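Local coordinates for protein putative S-adenosylmethionine-dependent methyltransferase (Bacteroides thetaiotaomicron, PDB 1WYZ) that probably acts as an S-adenosylmethionine-dependent methyltransferase related to the RsmI family, with a substrate that is not established, at residues L8-G13 with R44-K49; V128-F133 with E206-R211; R161-S166 with N188-T193. All blocks are in the same frame, centred on the assembly; numbering follows the deposited sequence.

Interaction 1 of 3, residues L8-G13 with R44-K49; sequences LPVTLG and RRFLKK
Val10 lays one methyl on the ring of Phe46. CG1 of Val10 lies 3.6 Å from the centroid of the Phe46 ring, only 10° off the ring normal. This is a CH-pi contact over the middle of the face. The methyl touches the whole ring rather than one bond. Its closest approach is Val10 CG1 to Phe46 CE1, 3.7 Å, while the distance from Val10 CG1 to Phe46 CE2 is 4.1 Å. Val10 CB follows behind, 4.0 Å from Phe46 CE1. The carbonyl before it adds a looser touch, Pro9 O to Phe46 CZ at 3.9 Å, from an oblique direction.

Two torsions bring the groups together. Phe46 holds CG anti to its backbone N (chi1 170°), which sends the ring from helix 40-50 toward the loop. Val10 has CG1 anti to its own carbonyl carbon, and this branch is the one that meets the ring.

Farther out, Leu17 of helix 17-20 touches both Phe46 and Thr11. Thr11 OG1 donates to Gly13 O at 2.8 Å, in the carbonyl plane, and so closes the turn from Thr11 to Gly13. Behind the contact, Leu8 and Leu47 both pack on Ile29 and Phe35, which link Leu8 to helix 40-50.

The contact joins the loop after the first strand of the parallel sheet to helix 40-50, within the N-terminal domain. Apart from the Pro9 carbonyl it is apolar, so across these segments it rests on dispersion and the fit of a methyl to a ring face.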
# COMPACT_ATOMS: atom_id res chain seq x y z
N LEU A 8 -5.70 7.89 -10.15
CA LEU A 8 -5.66 8.97 -9.15
C LEU A 8 -6.20 8.75 -7.72
O LEU A 8 -7.38 8.53 -7.53
CB LEU A 8 -6.37 10.20 -9.72
CG LEU A 8 -5.96 10.59 -11.14
CD1 LEU A 8 -6.76 11.80 -11.57
CD2 LEU A 8 -4.46 10.87 -11.18
N PRO A 9 -5.32 8.80 -6.70
CA PRO A 9 -5.85 8.60 -5.35
C PRO A 9 -6.42 9.87 -4.67
O PRO A 9 -6.02 10.98 -4.98
CB PRO A 9 -4.66 8.00 -4.60
CG PRO A 9 -3.45 8.49 -5.35
CD PRO A 9 -3.89 8.44 -6.79
N VAL A 10 -7.37 9.68 -3.76
CA VAL A 10 -7.99 10.80 -3.03
C VAL A 10 -7.68 10.67 -1.53
O VAL A 10 -6.96 9.75 -1.13
CB VAL A 10 -9.54 10.84 -3.20
CG1 VAL A 10 -9.91 11.02 -4.67
CG2 VAL A 10 -10.15 9.55 -2.65
N THR A 11 -8.23 11.56 -0.72
CA THR A 11 -7.99 11.51 0.73
C THR A 11 -8.74 10.37 1.43
O THR A 11 -9.82 9.97 1.01
CB THR A 11 -8.41 12.83 1.43
OG1 THR A 11 -9.81 13.04 1.25
CG2 THR A 11 -7.64 14.01 0.86
N LEU A 12 -8.15 9.87 2.51
CA LEU A 12 -8.74 8.79 3.30
C LEU A 12 -9.90 9.36 4.12
O LEU A 12 -10.90 8.68 4.36
CB LEU A 12 -7.69 8.18 4.24
CG LEU A 12 -7.17 6.74 4.02
CD1 LEU A 12 -6.86 6.49 2.54
CD2 LEU A 12 -5.93 6.52 4.87
N GLY A 13 -9.78 10.61 4.54
CA GLY A 13 -10.84 11.24 5.31
C GLY A 13 -10.97 12.71 4.97
O GLY A 13 -10.82 13.11 3.82
N ARG A 44 -16.19 15.06 -8.93
CA ARG A 44 -16.21 16.44 -9.37
C ARG A 44 -15.83 17.36 -8.21
O ARG A 44 -14.98 18.24 -8.37
CB ARG A 44 -17.60 16.81 -9.92
CG ARG A 44 -17.67 18.20 -10.53
CD ARG A 44 -19.01 18.48 -11.22
NE ARG A 44 -19.17 17.77 -12.49
CZ ARG A 44 -19.92 18.21 -13.50
NH1 ARG A 44 -20.57 19.36 -13.39
NH2 ARG A 44 -20.01 17.51 -14.62
N ARG A 45 -16.42 17.14 -7.04
CA ARG A 45 -16.11 17.95 -5.87
C ARG A 45 -14.61 17.88 -5.60
O ARG A 45 -13.96 18.88 -5.30
CB ARG A 45 -16.87 17.46 -4.64
CG ARG A 45 -18.38 17.39 -4.82
CD ARG A 45 -19.06 16.92 -3.54
NE ARG A 45 -19.00 17.91 -2.46
CZ ARG A 45 -19.65 19.07 -2.47
NH1 ARG A 45 -20.44 19.39 -3.49
NH2 ARG A 45 -19.53 19.91 -1.45
N PHE A 46 -14.06 16.67 -5.72
CA PHE A 46 -12.63 16.46 -5.49
C PHE A 46 -11.74 17.31 -6.39
O PHE A 46 -10.82 17.96 -5.90
CB PHE A 46 -12.28 14.99 -5.72
CG PHE A 46 -10.81 14.72 -5.74
CD1 PHE A 46 -10.07 14.74 -4.56
CD2 PHE A 46 -10.15 14.44 -6.94
CE1 PHE A 46 -8.69 14.48 -4.57
CE2 PHE A 46 -8.78 14.18 -6.96
CZ PHE A 46 -8.05 14.20 -5.77
N LEU A 47 -12.00 17.29 -7.69
CA LEU A 47 -11.18 18.06 -8.62
C LEU A 47 -11.24 19.55 -8.30
O LEU A 47 -10.33 20.30 -8.66
CB LEU A 47 -11.62 17.80 -10.07
CG LEU A 47 -11.39 16.40 -10.66
CD1 LEU A 47 -12.01 16.34 -12.04
CD2 LEU A 47 -9.90 16.08 -10.73
N LYS A 48 -12.31 19.98 -7.63
CA LYS A 48 -12.47 21.38 -7.25
C LYS A 48 -11.45 21.71 -6.18
O LYS A 48 -10.83 22.77 -6.20
CB LYS A 48 -13.88 21.64 -6.71
CG LYS A 48 -14.88 22.24 -7.71
CD LYS A 48 -14.67 23.74 -7.93
CE LYS A 48 -13.92 24.05 -9.23
NZ LYS A 48 -12.49 23.67 -9.18
N LYS A 49 -11.29 20.79 -5.23
CA LYS A 49 -10.35 20.95 -4.14
C LYS A 49 -8.91 20.82 -4.66
O LYS A 49 -7.97 21.36 -4.08
CB LYS A 49 -10.64 19.91 -3.06
CG LYS A 49 -10.53 20.41 -1.63
CD LYS A 49 -9.08 20.60 -1.18
CE LYS A 49 -8.99 20.82 0.33
NZ LYS A 49 -7.59 20.70 0.82

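Interaction 2 of 3, residues V128-F133 with E206-R211; sequences VMASGF and EFIQTR
Thr210 meets Ser131 and Phe133 with its two branches. Its CB lies 3.8 Å from Ser131 O. From CB the two branches part. The hydroxyl OG1 donates to Ser131 O at 2.9 Å. It lies in the carbonyl plane on a lone pair, with a C=O...donor angle of 113°. The methyl CG2 runs instead to the Phe133 ring, 3.6 Å from Phe133 CZ and about as far from CE1. Chi1 of -71° makes this split: OG1 is anti to the carbonyl carbon and CG2 is anti to the backbone N.

Two residues back on the strand, Ile208 adds an apolar touch. Its CG2 is 3.5 Å from Ala130 CB. The extended strand thus reaches the helix end with Ile208 and Thr210, while Gln209 between them points away.

The helix end is itself shaped by Ser131. Its OG accepts from Phe133 N at 3.1 Å, which makes an ST turn, and donates to Val128 O at 2.9 Å. Gly132 follows the helix with positive phi, where a CB would run into the carbonyl O of Ser131. This turn sets Phe133 beside Thr210. Phe133 goes on to pack on Cys196, Leu231 and Tyr233 of the sheet. Pro117 of the second subunit packs on Ala130, so this contact borders the subunit interface directly.

The arrangement packs the C-terminal end of helix 123-131 on strand 207-212, which within this chain is an edge strand of the mixed sheet of the C-terminal alpha/beta domain.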
# COMPACT_ATOMS: atom_id res chain seq x y z
N VAL A 128 0.23 -1.13 8.33
CA VAL A 128 1.34 -2.05 8.51
C VAL A 128 2.49 -1.29 9.16
O VAL A 128 3.11 -1.77 10.10
CB VAL A 128 1.82 -2.63 7.17
CG1 VAL A 128 3.13 -3.37 7.35
CG2 VAL A 128 0.75 -3.57 6.60
N MSE A 129 2.75 -0.10 8.65
CA MSE A 129 3.83 0.73 9.14
C MSE A 129 3.73 1.08 10.61
O MSE A 129 4.70 0.91 11.37
CB MSE A 129 3.92 2.02 8.31
CG MSE A 129 4.43 1.85 6.88
SE MSE A 129 4.19 3.45 5.80
CE MSE A 129 5.13 4.71 6.94
N ALA A 130 2.57 1.56 11.03
CA ALA A 130 2.39 1.97 12.41
C ALA A 130 2.15 0.85 13.38
O ALA A 130 2.20 1.08 14.60
CB ALA A 130 1.25 2.98 12.50
N SER A 131 1.89 -0.35 12.88
CA SER A 131 1.64 -1.48 13.77
C SER A 131 2.94 -2.09 14.24
O SER A 131 3.01 -2.62 15.35
CB SER A 131 0.79 -2.56 13.08
OG SER A 131 1.49 -3.21 12.04
N GLY A 132 3.96 -2.02 13.41
CA GLY A 132 5.24 -2.62 13.78
C GLY A 132 5.24 -4.10 13.44
O GLY A 132 6.14 -4.85 13.84
N PHE A 133 4.21 -4.52 12.71
CA PHE A 133 4.10 -5.91 12.29
C PHE A 133 4.92 -6.12 11.02
O PHE A 133 5.46 -5.16 10.45
CB PHE A 133 2.65 -6.28 12.02
CG PHE A 133 1.77 -6.27 13.25
CD1 PHE A 133 2.32 -6.53 14.51
CD2 PHE A 133 0.39 -6.09 13.14
CE1 PHE A 133 1.49 -6.61 15.64
CE2 PHE A 133 -0.44 -6.16 14.26
CZ PHE A 133 0.11 -6.43 15.52
N GLU A 206 -6.97 10.28 14.69
CA GLU A 206 -6.22 9.04 14.55
C GLU A 206 -5.91 8.28 15.82
O GLU A 206 -5.61 8.85 16.85
CB GLU A 206 -4.91 9.34 13.81
CG GLU A 206 -3.95 8.14 13.69
CD GLU A 206 -2.62 8.49 13.03
OE1 GLU A 206 -2.58 8.69 11.79
OE2 GLU A 206 -1.60 8.56 13.76
N PHE A 207 -5.98 6.97 15.70
CA PHE A 207 -5.69 6.07 16.80
C PHE A 207 -5.08 4.83 16.15
O PHE A 207 -5.72 4.21 15.31
CB PHE A 207 -6.98 5.68 17.53
CG PHE A 207 -6.78 4.68 18.64
CD1 PHE A 207 -6.34 5.08 19.90
CD2 PHE A 207 -7.02 3.32 18.42
CE1 PHE A 207 -6.13 4.15 20.94
CE2 PHE A 207 -6.82 2.37 19.44
CZ PHE A 207 -6.37 2.80 20.70
N ILE A 208 -3.85 4.51 16.50
CA ILE A 208 -3.17 3.34 15.95
C ILE A 208 -2.25 2.82 17.02
O ILE A 208 -1.15 3.35 17.23
CB ILE A 208 -2.30 3.66 14.74
CG1 ILE A 208 -3.11 4.45 13.70
CG2 ILE A 208 -1.74 2.34 14.17
CD1 ILE A 208 -2.28 5.06 12.58
N GLN A 209 -2.70 1.77 17.68
CA GLN A 209 -1.97 1.18 18.78
C GLN A 209 -1.97 -0.33 18.63
O GLN A 209 -2.96 -0.93 18.21
CB GLN A 209 -2.68 1.59 20.07
CG GLN A 209 -1.98 1.25 21.35
CD GLN A 209 -2.71 1.84 22.54
OE1 GLN A 209 -3.88 1.54 22.77
NE2 GLN A 209 -2.02 2.69 23.29
N THR A 210 -0.84 -0.95 18.96
CA THR A 210 -0.72 -2.40 18.88
C THR A 210 -0.75 -2.95 20.29
O THR A 210 -0.25 -2.33 21.22
CB THR A 210 0.59 -2.82 18.22
OG1 THR A 210 0.53 -2.52 16.82
CG2 THR A 210 0.81 -4.31 18.39
N ARG A 211 -1.33 -4.13 20.43
CA ARG A 211 -1.44 -4.71 21.75
C ARG A 211 -2.01 -6.12 21.66
O ARG A 211 -2.87 -6.40 20.82
CB ARG A 211 -2.33 -3.81 22.58
CG ARG A 211 -2.93 -4.41 23.79
CD ARG A 211 -3.96 -3.45 24.32
NE ARG A 211 -3.36 -2.16 24.62
CZ ARG A 211 -4.06 -1.09 24.97
NH1 ARG A 211 -5.38 -1.16 25.06
NH2 ARG A 211 -3.43 0.05 25.24

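Interaction 3 of 3, residues R161-S166 with N188-T193; sequences RVYAES and NCRPQT
Tyr163 reaches across to Thr193 and Arg190, the first by a hydrogen bond and the second by a close approach whose detail is doubtful. In the hydrogen bond, Tyr163 OH donates to Thr193 OG1 at 2.9 Å. The acceptor lies at the ring edge, in its plane.

The approach to Arg190 is less regular. The guanidinium turns one face to Tyr163 CE2, and its plane stands 73° from the ring, so the two do not stack. The modelled gap from Arg190 NH1 to Tyr163 CE2, 2.9 Å, is too short to trust; Arg190 CZ to the same CE2 is 3.5 Å. The arginine chain is extended from CG to NE, which carries the charged group this far.

Among the charges, OE2 of Glu159 takes both Arg190 NH1, in a salt bridge, and Thr193 OG1, in a hydrogen bond. Replacing Arg190 by an alanine would probably leave Glu159 without this cationic partner and open a gap beside the Tyr163 ring. Arg161 forms a salt bridge with Glu165 of the second subunit, and Glu165 with Arg161 of that subunit.

Thr212, at the end of strand 207-212, holds the loop through Pro191 O and Thr193 O. The contact thus joins the last part of helix 150-165 to the loop between helix 178-188 and strand 194-199.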
# COMPACT_ATOMS: atom_id res chain seq x y z
N ARG A 161 -2.56 -18.82 9.88
CA ARG A 161 -1.65 -18.42 8.81
C ARG A 161 -0.58 -17.47 9.35
O ARG A 161 0.56 -17.45 8.88
CB ARG A 161 -2.42 -17.76 7.66
CG ARG A 161 -2.73 -18.69 6.51
CD ARG A 161 -3.52 -17.98 5.43
NE ARG A 161 -3.67 -18.77 4.21
CZ ARG A 161 -4.33 -18.35 3.13
NH1 ARG A 161 -4.89 -17.15 3.13
NH2 ARG A 161 -4.41 -19.12 2.05
N VAL A 162 -0.97 -16.68 10.35
CA VAL A 162 -0.04 -15.75 10.96
C VAL A 162 1.26 -16.45 11.36
O VAL A 162 2.36 -16.00 11.04
CB VAL A 162 -0.63 -15.14 12.23
CG1 VAL A 162 0.38 -14.21 12.88
CG2 VAL A 162 -1.91 -14.39 11.90
N TYR A 163 1.11 -17.57 12.07
CA TYR A 163 2.22 -18.36 12.55
C TYR A 163 2.75 -19.35 11.52
O TYR A 163 3.90 -19.74 11.57
CB TYR A 163 1.78 -19.14 13.78
CG TYR A 163 1.31 -18.27 14.91
CD1 TYR A 163 2.22 -17.74 15.82
CD2 TYR A 163 -0.04 -18.00 15.08
CE1 TYR A 163 1.78 -16.95 16.91
CE2 TYR A 163 -0.49 -17.21 16.16
CZ TYR A 163 0.44 -16.69 17.06
OH TYR A 163 0.02 -15.92 18.11
N ALA A 164 1.89 -19.76 10.60
CA ALA A 164 2.31 -20.70 9.58
C ALA A 164 3.18 -20.07 8.49
O ALA A 164 4.00 -20.76 7.89
CB ALA A 164 1.10 -21.36 8.95
N GLU A 165 2.98 -18.77 8.24
CA GLU A 165 3.73 -18.07 7.19
C GLU A 165 4.38 -16.76 7.61
O GLU A 165 4.89 -16.03 6.77
CB GLU A 165 2.81 -17.77 5.99
CG GLU A 165 2.18 -18.97 5.30
CD GLU A 165 1.24 -18.56 4.18
OE1 GLU A 165 1.70 -17.89 3.22
OE2 GLU A 165 0.03 -18.90 4.24
N SER A 166 4.37 -16.46 8.91
CA SER A 166 4.96 -15.21 9.38
C SER A 166 4.45 -14.05 8.54
O SER A 166 5.22 -13.26 8.01
CB SER A 166 6.48 -15.29 9.30
OG SER A 166 6.97 -16.23 10.23
N ASN A 188 -12.37 -15.42 19.91
CA ASN A 188 -11.80 -16.50 19.09
C ASN A 188 -10.28 -16.57 18.94
O ASN A 188 -9.74 -17.63 18.63
CB ASN A 188 -12.42 -16.45 17.69
CG ASN A 188 -13.93 -16.35 17.74
OD1 ASN A 188 -14.50 -15.26 17.77
ND2 ASN A 188 -14.60 -17.50 17.75
N CYS A 189 -9.58 -15.46 19.15
CA CYS A 189 -8.14 -15.46 18.99
C CYS A 189 -7.38 -15.79 20.26
O CYS A 189 -7.91 -15.69 21.36
CB CYS A 189 -7.67 -14.11 18.44
SG CYS A 189 -8.19 -13.84 16.71
N ARG A 190 -6.12 -16.21 20.09
CA ARG A 190 -5.26 -16.59 21.21
C ARG A 190 -4.93 -15.38 22.05
O ARG A 190 -4.92 -14.25 21.56
CB ARG A 190 -3.94 -17.19 20.73
CG ARG A 190 -4.02 -18.46 19.91
CD ARG A 190 -2.63 -19.07 19.82
NE ARG A 190 -2.52 -19.99 18.69
CZ ARG A 190 -2.69 -19.63 17.43
NH1 ARG A 190 -2.97 -18.36 17.13
NH2 ARG A 190 -2.57 -20.52 16.45
N PRO A 191 -4.62 -15.60 23.33
CA PRO A 191 -4.28 -14.47 24.20
C PRO A 191 -2.96 -13.77 23.85
O PRO A 191 -2.81 -12.56 24.08
CB PRO A 191 -4.30 -15.09 25.60
CG PRO A 191 -4.00 -16.53 25.36
CD PRO A 191 -4.77 -16.84 24.11
N GLN A 192 -2.00 -14.50 23.28
CA GLN A 192 -0.72 -13.90 22.94
C GLN A 192 -0.62 -13.31 21.53
O GLN A 192 0.30 -12.55 21.23
CB GLN A 192 0.41 -14.91 23.17
CG GLN A 192 0.67 -15.20 24.65
CD GLN A 192 0.98 -13.94 25.45
OE1 GLN A 192 1.17 -13.99 26.67
NE2 GLN A 192 1.05 -12.80 24.77
N THR A 193 -1.58 -13.65 20.67
CA THR A 193 -1.59 -13.11 19.32
C THR A 193 -1.69 -11.59 19.50
O THR A 193 -2.30 -11.13 20.47
CB THR A 193 -2.81 -13.62 18.53
OG1 THR A 193 -2.75 -15.04 18.38
CG2 THR A 193 -2.86 -12.98 17.15

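In the fold
The three contacts fall in two parts of the chain. Interaction 1 belongs to the part built on the parallel sheet; interactions 2 and 3 belong to the part built on the mixed sheet. The centres of interactions 1 and 2 are 26 Å apart, and those of 1 and 3 are 37 Å apart, on opposite sides of the chain's centre. Interactions 2 and 3 are 17 Å apart between centres and about 5 Å between nearest atoms. Interaction 3 is nested within the loop closed by interaction 2, and both reach the second subunit. In relatives the cofactor binds between two such domains, and the placing of residues 8-13 is consistent with lying near that cleft.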